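Kinesin-like protein KAR3 (Saccharomyces cerevisiae, PDB 1F9V) is a kinesin-family motor protein that probably couples ATP hydrolysis to movement along microtubules. Local coordinates at residues S112-I117 and C184-E189; I251-V256 and E263-N268. The protein carries 2 engineered substitutions. One frame throughout, in Å; residues are numbered along the deposited sequence.

Interaction 1 (S112-I117 and C184-E189); sequences STISHI and CKLESE
I114 lays its CG2 methyl over the backbone of E189 at the CA–CB bond, with 3.6 Å from I114 CG2 to E189 CA, while its other branch runs off toward L186. The division of labour follows from the first torsion: CG1 lies beside the backbone N (chi1 -73°) and CG2 anti to that N, which sends the two branches to different targets. At the far end of the longer branch, I114 CD1 and L186 CD1 meet at 4.2 Å, the two side chains crossing at about a right angle.

At the next residue of the helix, S115 meets the E189 carboxylate. CG of E189 lies between its own N and carbonyl carbon (chi1 46°) and the chain bends at the next bond, folding OE1 back against the helix backbone. There E189 OE1 is 3.3 Å from S115 CA and equally near S115 O. Since both oxygens are acceptors, the pair is no hydrogen bond and is probably mildly unfavourable electrostatically. The polar link is made by water instead: one molecule lies 3.0 Å from S115 OG and donates a weak bond to the carbonyl O of E189. The same hydroxyl is also hydrogen-bonded to P111 O within its own helix.

Within the kinesin motor domain, a P-loop NTPase fold, the contact joins helix 109-124 to the segment that runs on from strand 184-185. L186 pairs through its backbone with V133 on strand 130-141, I114 also meets F221 of strand 218-228 and V192 of helix 192-199, L186 touches I195 of that helix, and E189 reaches on to F118 and N119 of helix 109-124.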
loop_
_atom_site.group_PDB
_atom_site.type_symbol
_atom_site.label_atom_id
_atom_site.label_comp_id
_atom_site.label_asym_id
_atom_site.label_seq_id
_atom_site.Cartn_x
_atom_site.Cartn_y
_atom_site.Cartn_z
ATOM N N SER A 112 9.600 -7.930 5.696
ATOM C CA SER A 112 9.828 -8.971 4.693
ATOM C C SER A 112 10.549 -8.417 3.464
ATOM O O SER A 112 11.424 -9.068 2.890
ATOM C CB SER A 112 8.493 -9.587 4.240
ATOM O OG SER A 112 7.923 -10.397 5.252
ATOM N N THR A 113 10.150 -7.217 3.052
ATOM C CA THR A 113 10.739 -6.562 1.890
ATOM C C THR A 113 12.223 -6.304 2.124
ATOM O O THR A 113 13.051 -6.570 1.258
ATOM C CB THR A 113 10.008 -5.223 1.590
ATOM O OG1 THR A 113 8.699 -5.504 1.070
ATOM C CG2 THR A 113 10.780 -4.396 0.568
ATOM N N ILE A 114 12.552 -5.805 3.307
ATOM C CA ILE A 114 13.937 -5.520 3.641
ATOM C C ILE A 114 14.784 -6.794 3.660
ATOM O O ILE A 114 15.882 -6.821 3.109
ATOM C CB ILE A 114 14.019 -4.785 4.987
ATOM C CG1 ILE A 114 13.535 -3.343 4.782
ATOM C CG2 ILE A 114 15.449 -4.795 5.519
ATOM C CD1 ILE A 114 13.249 -2.593 6.042
ATOM N N SER A 115 14.267 -7.855 4.271
ATOM C CA SER A 115 14.998 -9.124 4.320
ATOM C C SER A 115 15.195 -9.702 2.923
ATOM O O SER A 115 16.261 -10.233 2.603
ATOM C CB SER A 115 14.242 -10.140 5.174
ATOM O OG SER A 115 14.134 -9.694 6.507
ATOM N N HIS A 116 14.159 -9.606 2.094
ATOM C CA HIS A 116 14.215 -10.122 0.736
ATOM C C HIS A 116 15.232 -9.354 -0.102
ATOM O O HIS A 116 15.988 -9.942 -0.874
ATOM C CB HIS A 116 12.828 -10.027 0.089
ATOM C CG HIS A 116 12.719 -10.726 -1.231
ATOM N ND1 HIS A 116 13.098 -12.039 -1.415
ATOM C CD2 HIS A 116 12.257 -10.298 -2.429
ATOM C CE1 HIS A 116 12.872 -12.388 -2.668
ATOM N NE2 HIS A 116 12.362 -11.349 -3.305
ATOM N N ILE A 117 15.247 -8.035 0.049
ATOM C CA ILE A 117 16.176 -7.198 -0.709
ATOM C C ILE A 117 17.633 -7.498 -0.351
ATOM O O ILE A 117 18.490 -7.575 -1.234
ATOM C CB ILE A 117 15.884 -5.695 -0.477
ATOM C CG1 ILE A 117 14.657 -5.275 -1.296
ATOM C CG2 ILE A 117 17.088 -4.853 -0.887
ATOM C CD1 ILE A 117 14.063 -3.933 -0.882
ATOM N N CYS A 184 18.088 7.222 6.994
ATOM C CA CYS A 184 18.972 6.283 7.667
ATOM C C CYS A 184 19.527 5.201 6.759
ATOM O O CYS A 184 18.832 4.680 5.885
ATOM C CB CYS A 184 18.229 5.615 8.826
ATOM S SG CYS A 184 17.540 6.770 10.021
ATOM N N LYS A 185 20.792 4.860 6.979
ATOM C CA LYS A 185 21.431 3.810 6.209
ATOM C C LYS A 185 20.960 2.478 6.788
ATOM O O LYS A 185 20.686 2.380 7.985
ATOM C CB LYS A 185 22.950 3.894 6.351
ATOM C CG LYS A 185 23.617 4.973 5.517
ATOM C CD LYS A 185 25.133 4.872 5.654
ATOM C CE LYS A 185 25.850 5.905 4.803
ATOM N NZ LYS A 185 27.274 5.528 4.616
ATOM N N LEU A 186 20.857 1.463 5.936
ATOM C CA LEU A 186 20.464 0.127 6.368
ATOM C C LEU A 186 21.556 -0.788 5.835
ATOM O O LEU A 186 21.566 -1.126 4.654
ATOM C CB LEU A 186 19.109 -0.270 5.772
ATOM C CG LEU A 186 17.850 0.372 6.360
ATOM C CD1 LEU A 186 16.623 -0.173 5.649
ATOM C CD2 LEU A 186 17.774 0.090 7.842
ATOM N N GLU A 187 22.483 -1.180 6.703
ATOM C CA GLU A 187 23.593 -2.037 6.288
ATOM C C GLU A 187 23.286 -3.527 6.383
ATOM O O GLU A 187 24.010 -4.355 5.830
ATOM C CB GLU A 187 24.835 -1.706 7.115
ATOM C CG GLU A 187 24.999 -0.218 7.384
ATOM C CD GLU A 187 26.448 0.230 7.344
ATOM O OE1 GLU A 187 27.007 0.528 8.422
ATOM O OE2 GLU A 187 27.026 0.281 6.234
ATOM N N SER A 188 22.213 -3.857 7.093
ATOM C CA SER A 188 21.774 -5.237 7.262
ATOM C C SER A 188 20.291 -5.192 7.605
ATOM O O SER A 188 19.822 -4.225 8.210
ATOM C CB SER A 188 22.567 -5.929 8.381
ATOM O OG SER A 188 22.314 -5.349 9.647
ATOM N N GLU A 189 19.555 -6.228 7.212
ATOM C CA GLU A 189 18.117 -6.284 7.466
ATOM C C GLU A 189 17.743 -6.072 8.930
ATOM O O GLU A 189 16.665 -5.561 9.226
ATOM C CB GLU A 189 17.541 -7.620 6.977
ATOM C CG GLU A 189 18.344 -8.841 7.386
ATOM C CD GLU A 189 18.777 -9.672 6.194
ATOM O OE1 GLU A 189 17.896 -10.117 5.423
ATOM O OE2 GLU A 189 20.002 -9.877 6.027
HETATM O O HOH W 1 13.862 -7.345 8.307
#

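Interaction 2 (I251-V256 and E263-N268); sequences INVSQV and ETQNIN
This is a loop-on-helix contact at the surface, made mainly of aliphatic carbons, in the switch II region of the kinesin motor domain: segment 251-256 follows the DLAGSE sequence of switch II and turns back on helix 258-281, which it precedes. It is a worked example of a loop anchored by one short side chain. T264 is that anchor. With OG1 beside the backbone N (chi1 -59°), its CG2 methyl stands anti to that N, points into the loop and is met by I251 CB at 3.8 Å and by V253 CG2 at 4.0 Å. The hydroxyl faces other methyls, V256 CG2 and I251 CG2, but its polar need is met within the helix, where OG1 is hydrogen-bonded to R260 O. A serine here would lack CG2 and would probably leave a gap between I251 and V253, giving the loop less to rest on.

V253 spreads the contact along the helix: its CG2 also lies 3.9 Å from Q265 CG, where the two side chains cross at about a right angle. Q265 OE1 is hydrogen-bonded to R262 NE, and it is CG that touches the loop. Both V253 and V256 touch L261 as well, a turn earlier in the same helix.

Polar linkage across the contact runs through a water, which accepts from I251 N at 2.8 Å and donates to N268 OD1 at 2.7 Å. The loop also braces itself with an Asx turn: N252 OD1 takes the backbone N of S254 at 2.8 Å and S254 OG at 2.6 Å, both from the same face of the amide, the hydroxyl standing 43° out of its plane.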
loop_
_atom_site.group_PDB
_atom_site.type_symbol
_atom_site.label_atom_id
_atom_site.label_comp_id
_atom_site.label_asym_id
_atom_site.label_seq_id
_atom_site.Cartn_x
_atom_site.Cartn_y
_atom_site.Cartn_z
ATOM N N ILE A 251 -17.222 8.395 7.240
ATOM C CA ILE A 251 -17.690 9.193 8.367
ATOM C C ILE A 251 -18.575 10.298 7.806
ATOM O O ILE A 251 -18.164 11.029 6.906
ATOM C CB ILE A 251 -16.511 9.846 9.121
ATOM C CG1 ILE A 251 -15.457 8.788 9.452
ATOM C CG2 ILE A 251 -17.014 10.535 10.386
ATOM C CD1 ILE A 251 -15.846 7.862 10.586
ATOM N N ASN A 252 -19.794 10.415 8.321
ATOM C CA ASN A 252 -20.712 11.445 7.853
ATOM C C ASN A 252 -20.138 12.828 8.176
ATOM O O ASN A 252 -20.162 13.269 9.326
ATOM C CB ASN A 252 -22.078 11.268 8.516
ATOM C CG ASN A 252 -23.138 12.151 7.903
ATOM O OD1 ASN A 252 -22.846 13.240 7.407
ATOM N ND2 ASN A 252 -24.381 11.688 7.934
ATOM N N VAL A 253 -19.622 13.506 7.156
ATOM C CA VAL A 253 -19.025 14.824 7.341
ATOM C C VAL A 253 -19.994 15.827 7.952
ATOM O O VAL A 253 -19.579 16.818 8.554
ATOM C CB VAL A 253 -18.484 15.385 6.002
ATOM C CG1 VAL A 253 -19.366 16.520 5.509
ATOM C CG2 VAL A 253 -17.045 15.862 6.189
ATOM N N SER A 254 -21.286 15.572 7.803
ATOM C CA SER A 254 -22.285 16.470 8.353
ATOM C C SER A 254 -22.473 16.248 9.854
ATOM O O SER A 254 -23.163 17.017 10.518
ATOM C CB SER A 254 -23.617 16.274 7.622
ATOM O OG SER A 254 -24.366 15.218 8.199
ATOM N N GLN A 255 -21.845 15.212 10.394
ATOM C CA GLN A 255 -21.998 14.916 11.810
ATOM C C GLN A 255 -20.758 15.123 12.673
ATOM O O GLN A 255 -20.784 14.835 13.867
ATOM C CB GLN A 255 -22.487 13.482 11.977
ATOM C CG GLN A 255 -23.685 13.148 11.118
ATOM C CD GLN A 255 -24.778 12.478 11.914
ATOM O OE1 GLN A 255 -25.173 11.348 11.621
ATOM N NE2 GLN A 255 -25.273 13.169 12.937
ATOM N N VAL A 256 -19.674 15.614 12.080
ATOM C CA VAL A 256 -18.440 15.851 12.832
ATOM C C VAL A 256 -18.090 17.341 12.896
ATOM O O VAL A 256 -18.544 18.130 12.068
ATOM C CB VAL A 256 -17.250 15.083 12.211
ATOM C CG1 VAL A 256 -17.415 13.594 12.470
ATOM C CG2 VAL A 256 -17.158 15.362 10.710
ATOM N N GLU A 263 -9.945 16.451 9.988
ATOM C CA GLU A 263 -9.275 15.212 9.627
ATOM C C GLU A 263 -10.129 14.392 8.661
ATOM O O GLU A 263 -9.617 13.833 7.695
ATOM C CB GLU A 263 -8.928 14.413 10.887
ATOM C CG GLU A 263 -9.857 13.278 11.210
ATOM C CD GLU A 263 -9.388 12.487 12.415
ATOM O OE1 GLU A 263 -9.955 11.400 12.670
ATOM O OE2 GLU A 263 -8.450 12.955 13.102
ATOM N N THR A 264 -11.434 14.346 8.902
ATOM C CA THR A 264 -12.336 13.597 8.031
ATOM C C THR A 264 -12.294 14.154 6.615
ATOM O O THR A 264 -12.246 13.403 5.643
ATOM C CB THR A 264 -13.790 13.671 8.543
ATOM O OG1 THR A 264 -13.851 13.130 9.867
ATOM C CG2 THR A 264 -14.725 12.891 7.628
ATOM N N GLN A 265 -12.314 15.478 6.503
ATOM C CA GLN A 265 -12.278 16.128 5.204
ATOM C C GLN A 265 -10.977 15.822 4.475
ATOM O O GLN A 265 -10.977 15.549 3.281
ATOM C CB GLN A 265 -12.436 17.642 5.363
ATOM C CG GLN A 265 -13.807 18.065 5.861
ATOM C CD GLN A 265 -13.896 19.555 6.130
ATOM O OE1 GLN A 265 -12.973 20.158 6.678
ATOM N NE2 GLN A 265 -15.014 20.156 5.743
ATOM N N ASN A 266 -9.868 15.867 5.204
ATOM C CA ASN A 266 -8.557 15.604 4.616
ATOM C C ASN A 266 -8.374 14.137 4.217
ATOM O O ASN A 266 -7.776 13.838 3.180
ATOM C CB ASN A 266 -7.452 16.030 5.589
ATOM C CG ASN A 266 -7.210 17.533 5.568
ATOM O OD1 ASN A 266 -7.168 18.149 4.501
ATOM N ND2 ASN A 266 -7.055 18.127 6.745
ATOM N N ILE A 267 -8.884 13.224 5.038
ATOM C CA ILE A 267 -8.774 11.802 4.726
ATOM C C ILE A 267 -9.645 11.508 3.505
ATOM O O ILE A 267 -9.213 10.832 2.576
ATOM C CB ILE A 267 -9.234 10.929 5.920
ATOM C CG1 ILE A 267 -8.233 11.066 7.070
ATOM C CG2 ILE A 267 -9.368 9.469 5.489
ATOM C CD1 ILE A 267 -8.765 10.595 8.409
ATOM N N ASN A 268 -10.863 12.041 3.504
ATOM C CA ASN A 268 -11.784 11.837 2.392
ATOM C C ASN A 268 -11.162 12.325 1.088
ATOM O O ASN A 268 -11.134 11.604 0.090
ATOM C CB ASN A 268 -13.089 12.598 2.629
ATOM C CG ASN A 268 -13.989 11.927 3.651
ATOM O OD1 ASN A 268 -13.680 10.852 4.169
ATOM N ND2 ASN A 268 -15.116 12.564 3.946
HETATM O O HOH W 2 -15.413 9.130 5.299
#

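How the interactions relate
The two contacts show how similar buried areas, 203 and 208 Å², can be spent differently. Interaction 1 is partly buried and joins elements distant in sequence, helix 109-124 and the segment that runs on from strand 184-185; interaction 2 is a surface contact between a loop and the helix that follows it. They share no element, lie on opposite sides of the chain's centre, and have centres about 37 Å apart. Neither has a direct hydrogen bond across it, and each has a water between the segments, weakly held at one end in 112-117/184-189 but short at both in 251-256/263-268. A carboxylate folded onto a helix distinguishes the first, methyls gathered round a threonine the second.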